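Local structure of replicase polyprotein 1a (Avian infectious bronchitis virus, 3LD1) at residues L110-L115 with A146-V151; G297-L302 with C327-S332. The protein is the N-terminal fragment, nsp2a, of coronavirus non-structural protein 2, a replicase polyprotein product whose precise role in infection is not established. The protein carries 3 engineered substitutions. One frame throughout, in Å; residues are numbered along the deposited sequence.

Contact 1 of 2, residues L110-L115 with A146-V151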
loop_
_atom_site.group_PDB
_atom_site.type_symbol
_atom_site.label_atom_id
_atom_site.label_comp_id
_atom_site.label_asym_id
_atom_site.label_seq_id
_atom_site.Cartn_x
_atom_site.Cartn_y
_atom_site.Cartn_z
ATOM N N LEU A 110 -26.152 -11.912 -1.467
ATOM C CA LEU A 110 -27.427 -11.151 -1.318
ATOM C C LEU A 110 -27.194 -9.655 -1.017
ATOM O O LEU A 110 -27.643 -8.832 -1.797
ATOM C CB LEU A 110 -28.303 -11.807 -0.204
ATOM C CG LEU A 110 -29.422 -12.750 -0.646
ATOM C CD1 LEU A 110 -29.156 -13.318 -2.012
ATOM C CD2 LEU A 110 -29.850 -13.838 0.368
ATOM N N THR A 111 -26.442 -9.348 0.054
ATOM C CA THR A 111 -26.201 -8.030 0.591
ATOM C C THR A 111 -24.773 -7.813 1.227
ATOM O O THR A 111 -24.049 -8.787 1.545
ATOM C CB THR A 111 -27.133 -7.846 1.765
ATOM O OG1 THR A 111 -26.806 -8.773 2.830
ATOM C CG2 THR A 111 -28.581 -8.076 1.345
ATOM N N VAL A 112 -24.412 -6.536 1.494
ATOM C CA VAL A 112 -23.173 -6.210 2.154
ATOM C C VAL A 112 -23.010 -7.125 3.320
ATOM O O VAL A 112 -21.928 -7.704 3.488
ATOM C CB VAL A 112 -23.068 -4.712 2.622
ATOM C CG1 VAL A 112 -21.658 -4.396 3.320
ATOM C CG2 VAL A 112 -23.182 -3.805 1.428
ATOM N N GLU A 113 -24.071 -7.313 4.105
ATOM C CA GLU A 113 -23.830 -8.095 5.297
ATOM C C GLU A 113 -23.579 -9.571 5.001
ATOM O O GLU A 113 -22.728 -10.186 5.660
ATOM C CB GLU A 113 -24.814 -7.817 6.444
ATOM C CG GLU A 113 -25.982 -7.093 5.931
ATOM C CD GLU A 113 -25.905 -5.549 5.987
ATOM O OE1 GLU A 113 -25.920 -4.840 4.951
ATOM O OE2 GLU A 113 -25.930 -5.047 7.108
ATOM N N THR A 114 -24.222 -10.135 3.985
ATOM C CA THR A 114 -23.956 -11.523 3.707
ATOM C C THR A 114 -22.543 -11.690 3.161
ATOM O O THR A 114 -21.784 -12.640 3.538
ATOM C CB THR A 114 -25.053 -12.191 2.804
ATOM O OG1 THR A 114 -25.284 -11.439 1.561
ATOM C CG2 THR A 114 -26.415 -12.346 3.670
ATOM N N LEU A 115 -22.176 -10.720 2.321
ATOM C CA LEU A 115 -20.870 -10.695 1.735
ATOM C C LEU A 115 -19.820 -10.629 2.848
ATOM O O LEU A 115 -18.845 -11.374 2.798
ATOM C CB LEU A 115 -20.732 -9.479 0.868
ATOM C CG LEU A 115 -20.989 -9.428 -0.595
ATOM C CD1 LEU A 115 -21.563 -10.603 -1.063
ATOM C CD2 LEU A 115 -21.852 -8.160 -1.010
ATOM N N ALA A 146 -14.002 -12.056 -1.238
ATOM C CA ALA A 146 -12.731 -12.483 -0.534
ATOM C C ALA A 146 -11.795 -11.356 -0.137
ATOM O O ALA A 146 -11.141 -11.433 0.930
ATOM C CB ALA A 146 -11.923 -13.571 -1.398
ATOM N N MET A 147 -11.658 -10.365 -1.019
ATOM C CA MET A 147 -10.816 -9.227 -0.721
ATOM C C MET A 147 -11.269 -8.470 0.513
ATOM O O MET A 147 -10.471 -7.763 1.130
ATOM C CB MET A 147 -10.693 -8.268 -1.901
ATOM C CG MET A 147 -9.841 -8.777 -3.061
ATOM S SD MET A 147 -9.666 -7.518 -4.362
ATOM C CE MET A 147 -10.945 -7.873 -5.511
ATOM N N ARG A 148 -12.536 -8.629 0.890
ATOM C CA ARG A 148 -13.001 -7.906 2.027
ATOM C C ARG A 148 -12.068 -8.139 3.195
ATOM O O ARG A 148 -12.005 -7.307 4.044
ATOM C CB ARG A 148 -14.499 -8.210 2.350
ATOM C CG ARG A 148 -15.406 -7.667 1.235
ATOM C CD ARG A 148 -16.852 -8.099 1.378
ATOM N NE ARG A 148 -17.646 -6.959 1.790
ATOM C CZ ARG A 148 -18.193 -6.121 0.938
ATOM N NH1 ARG A 148 -18.084 -6.352 -0.369
ATOM N NH2 ARG A 148 -18.868 -5.102 1.393
ATOM N N ARG A 149 -11.321 -9.247 3.209
ATOM C CA ARG A 149 -10.565 -9.649 4.417
ATOM C C ARG A 149 -9.322 -8.845 4.543
ATOM O O ARG A 149 -8.730 -8.781 5.632
ATOM C CB ARG A 149 -10.084 -11.100 4.375
ATOM C CG ARG A 149 -11.105 -12.182 4.245
ATOM C CD ARG A 149 -10.353 -13.580 4.317
ATOM N NE ARG A 149 -11.025 -14.397 5.322
ATOM C CZ ARG A 149 -10.483 -14.909 6.427
ATOM N NH1 ARG A 149 -9.186 -14.809 6.706
ATOM N NH2 ARG A 149 -11.262 -15.599 7.242
ATOM N N LEU A 150 -8.875 -8.332 3.398
ATOM C CA LEU A 150 -7.614 -7.604 3.288
ATOM C C LEU A 150 -7.642 -6.187 3.893
ATOM O O LEU A 150 -6.590 -5.664 4.273
ATOM C CB LEU A 150 -7.167 -7.519 1.853
ATOM C CG LEU A 150 -6.900 -8.851 1.180
ATOM C CD1 LEU A 150 -6.596 -8.700 -0.285
ATOM C CD2 LEU A 150 -5.836 -9.618 1.862
ATOM N N VAL A 151 -8.854 -5.621 4.031
ATOM C CA VAL A 151 -9.055 -4.302 4.609
ATOM C C VAL A 151 -8.543 -4.354 6.037
ATOM O O VAL A 151 -7.597 -3.675 6.395
ATOM C CB VAL A 151 -10.516 -3.945 4.538
ATOM C CG1 VAL A 151 -10.744 -2.582 5.157
ATOM C CG2 VAL A 151 -11.005 -3.967 3.046
#
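The first turn of helix 112-121 faces the first half of helix 140-162, L115 and R148 being the closest pair of residues by their CA atoms, 8.4 Å apart. No backbone meets backbone at that distance, and the span is bridged by the long side chain of R148, which leaves its helix directed at the other segment. Its chain runs out nearly straight and then bends at the CG-CD bond (chi3 108°), which turns the guanidinium against the flank of the 112-115 turn. L115 lies over one face of that group: its CB is 4.1 Å from R148 NE, displaced toward the rim of the plane. The aliphatic part of the arginine is used as well, with R148 CD 4.1 Å from L115 O. V112 comes in from an oblique direction, its side chain crossing the arginine at about a right angle. Its CG1, held anti to the backbone N (chi1 -179°), is carried by that torsion to 3.5 Å from R148 NH2.

The helix start is fixed by a capping box. T111, the N-cap, takes the hydrogen bond from T114 N on its OG1 (3.1 Å), and T114 OG1 in return accepts from T111 N at 2.8 Å in an almost straight bond (174°). T114 OG1 is also hydrogen-bonded to W108 O.

Across the segments there is no hydrogen bond. The charge of R148 is answered one residue beyond L115, where D116 forms a salt bridge with NE. The arginine thus joins two helices of the helical region in two ways, by an ionic link from NE to D116 and by packing, with L115 CB over one guanidinium face and V112 CG1 beside NH2.

Contact 2 of 2, residues G297-L302 with C327-S332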
loop_
_atom_site.group_PDB
_atom_site.type_symbol
_atom_site.label_atom_id
_atom_site.label_comp_id
_atom_site.label_asym_id
_atom_site.label_seq_id
_atom_site.Cartn_x
_atom_site.Cartn_y
_atom_site.Cartn_z
ATOM N N GLY A 297 29.442 23.086 19.214
ATOM C CA GLY A 297 29.094 23.684 20.526
ATOM C C GLY A 297 27.938 24.653 20.283
ATOM O O GLY A 297 27.385 24.772 19.147
ATOM N N MET A 298 27.537 25.349 21.351
ATOM C CA MET A 298 26.419 26.335 21.291
ATOM C C MET A 298 27.022 27.662 20.975
ATOM O O MET A 298 28.041 27.986 21.557
ATOM C CB MET A 298 25.739 26.540 22.656
ATOM C CG MET A 298 24.388 27.272 22.549
ATOM S SD MET A 298 23.054 26.207 21.851
ATOM C CE MET A 298 22.781 25.202 23.342
ATOM N N ARG A 299 26.354 28.452 20.126
ATOM C CA ARG A 299 26.596 29.893 20.009
ATOM C C ARG A 299 25.266 30.664 20.174
ATOM O O ARG A 299 24.201 30.091 19.926
ATOM C CB ARG A 299 27.191 30.179 18.637
ATOM C CG ARG A 299 26.248 29.959 17.472
ATOM C CD ARG A 299 26.934 29.902 16.145
ATOM N NE ARG A 299 27.578 31.161 15.895
ATOM C CZ ARG A 299 28.729 31.322 15.238
ATOM N NH1 ARG A 299 29.406 30.280 14.746
ATOM N NH2 ARG A 299 29.192 32.549 15.094
ATOM N N ASN A 300 25.324 31.959 20.540
ATOM C CA ASN A 300 24.103 32.759 20.840
ATOM C C ASN A 300 24.145 34.132 20.158
ATOM O O ASN A 300 23.541 35.116 20.591
ATOM C CB ASN A 300 23.938 32.934 22.334
ATOM C CG ASN A 300 25.072 33.723 22.921
ATOM O OD1 ASN A 300 25.874 34.316 22.160
ATOM N ND2 ASN A 300 25.170 33.750 24.259
ATOM N N ASP A 301 24.845 34.173 19.055
ATOM C CA ASP A 301 25.108 35.428 18.413
ATOM C C ASP A 301 24.323 35.555 17.157
ATOM O O ASP A 301 24.775 36.237 16.226
ATOM C CB ASP A 301 26.612 35.531 18.080
ATOM C CG ASP A 301 27.092 34.370 17.211
ATOM O OD1 ASP A 301 26.567 33.249 17.343
ATOM O OD2 ASP A 301 27.999 34.539 16.412
ATOM N N LEU A 302 23.163 34.905 17.082
ATOM C CA LEU A 302 22.411 34.959 15.823
ATOM C C LEU A 302 20.943 35.228 15.977
ATOM O O LEU A 302 20.365 34.950 17.002
ATOM C CB LEU A 302 22.634 33.732 15.002
ATOM C CG LEU A 302 24.011 33.499 14.410
ATOM C CD1 LEU A 302 24.330 31.999 14.151
ATOM C CD2 LEU A 302 24.046 34.179 13.086
ATOM N N CYS A 327 18.135 24.730 17.726
ATOM C CA CYS A 327 18.288 24.536 16.311
ATOM C C CYS A 327 19.744 24.249 15.967
ATOM O O CYS A 327 20.627 24.330 16.810
ATOM C CB CYS A 327 17.818 25.766 15.554
ATOM S SG CYS A 327 16.108 26.205 15.685
ATOM N N TYR A 328 19.968 23.866 14.725
ATOM C CA TYR A 328 21.274 23.707 14.146
ATOM C C TYR A 328 21.475 24.937 13.324
ATOM O O TYR A 328 20.551 25.430 12.639
ATOM C CB TYR A 328 21.251 22.565 13.179
ATOM C CG TYR A 328 22.564 22.301 12.468
ATOM C CD1 TYR A 328 23.650 21.733 13.160
ATOM C CD2 TYR A 328 22.717 22.600 11.082
ATOM C CE1 TYR A 328 24.843 21.491 12.504
ATOM C CE2 TYR A 328 23.906 22.349 10.419
ATOM C CZ TYR A 328 24.972 21.793 11.128
ATOM O OH TYR A 328 26.165 21.498 10.494
ATOM N N VAL A 329 22.719 25.387 13.327
ATOM C CA VAL A 329 23.066 26.648 12.767
ATOM C C VAL A 329 24.410 26.380 12.039
ATOM O O VAL A 329 25.311 25.706 12.562
ATOM C CB VAL A 329 23.036 27.654 13.962
ATOM C CG1 VAL A 329 24.384 27.919 14.618
ATOM C CG2 VAL A 329 22.325 28.819 13.652
ATOM N N PHE A 330 24.524 26.860 10.807
ATOM C CA PHE A 330 25.734 26.705 10.058
ATOM C C PHE A 330 26.054 27.953 9.245
ATOM O O PHE A 330 25.172 28.719 8.956
ATOM C CB PHE A 330 25.645 25.474 9.156
ATOM C CG PHE A 330 24.583 25.527 8.093
ATOM C CD1 PHE A 330 23.291 25.134 8.370
ATOM C CD2 PHE A 330 24.912 25.862 6.784
ATOM C CE1 PHE A 330 22.315 25.099 7.363
ATOM C CE2 PHE A 330 23.955 25.836 5.738
ATOM C CZ PHE A 330 22.656 25.468 6.039
ATOM N N LYS A 331 27.332 28.108 8.875
ATOM C CA LYS A 331 27.887 29.198 8.053
ATOM C C LYS A 331 28.176 28.723 6.598
ATOM O O LYS A 331 28.658 27.627 6.364
ATOM C CB LYS A 331 29.184 29.680 8.717
ATOM C CG LYS A 331 29.606 31.131 8.432
ATOM C CD LYS A 331 31.038 31.477 8.940
ATOM C CE LYS A 331 31.436 32.952 8.492
ATOM N NZ LYS A 331 32.866 33.327 8.721
ATOM N N SER A 332 27.861 29.558 5.622
ATOM C CA SER A 332 27.935 29.190 4.216
ATOM C C SER A 332 28.460 30.387 3.419
ATOM O O SER A 332 27.679 31.296 3.055
ATOM C CB SER A 332 26.553 28.796 3.718
ATOM O OG SER A 332 26.681 27.802 2.742
#
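V329 touches two side chains of the 297-302 segment, meeting R299 through CG1 and L302 mainly through CG2. Its CG1 lies 3.6 Å from R299 CD, touching the aliphatic part of the arginine, whose side chain crosses it obliquely. Its CG2 meets L302 CD1 tip to tip at 3.8 Å, an apolar contact. Nothing polar is exchanged between the segments, whose backbones stay well apart: the nearest CA atoms, those of R299 and V329, are separated by 8.7 Å.

One step outward, the arginine is held by D301 in its own turn. The grip is side-on, R299 NE to D301 OD1 and R299 NH2 to D301 OD2, both at 2.7 Å. Each oxygen offers its syn lone pair, and both lie close to the guanidinium plane (12° and 8° out of it), so the two flat groups meet nearly edge to edge. With CG of R299 set between its backbone N and carbonyl carbon (chi1 68°), the chain can lean over V329 while its end still reaches D301.

Farther out, strand 316-322 lies between the two segments, pairing with 291-298 on one side and with 325-332 on the other. Its W318 touches V329 and makes a cation-pi contact with R299, while F336 of strand 335-342 packs on both R299 and L302.

The paired bonds to D301 fix the rotation of the guanidinium and probably balance its charge, while CG and CD of the arginine pack as apolar surface on a buried valine where the chain turns from one strand of the sheet into the next.

In the fold
Both segments of contact 1 come earlier in the chain than either of contact 2, and the two contacts lie on opposite sides of the chain's centre. Their centres are about 58 Å apart and their nearest atoms about 39 Å, with no touch between them. Contact 1 joins helices 112-121 and 140-162 in the helical part of the chain. Contact 2 belongs to the six-stranded mixed sheet near the C-terminus, where the end of strand 291-298 and the turn after it meet strand 325-332. They share no helix, strand or sheet. In this elongated single chain each one therefore joins parts of its own region, and neither bears directly on the other.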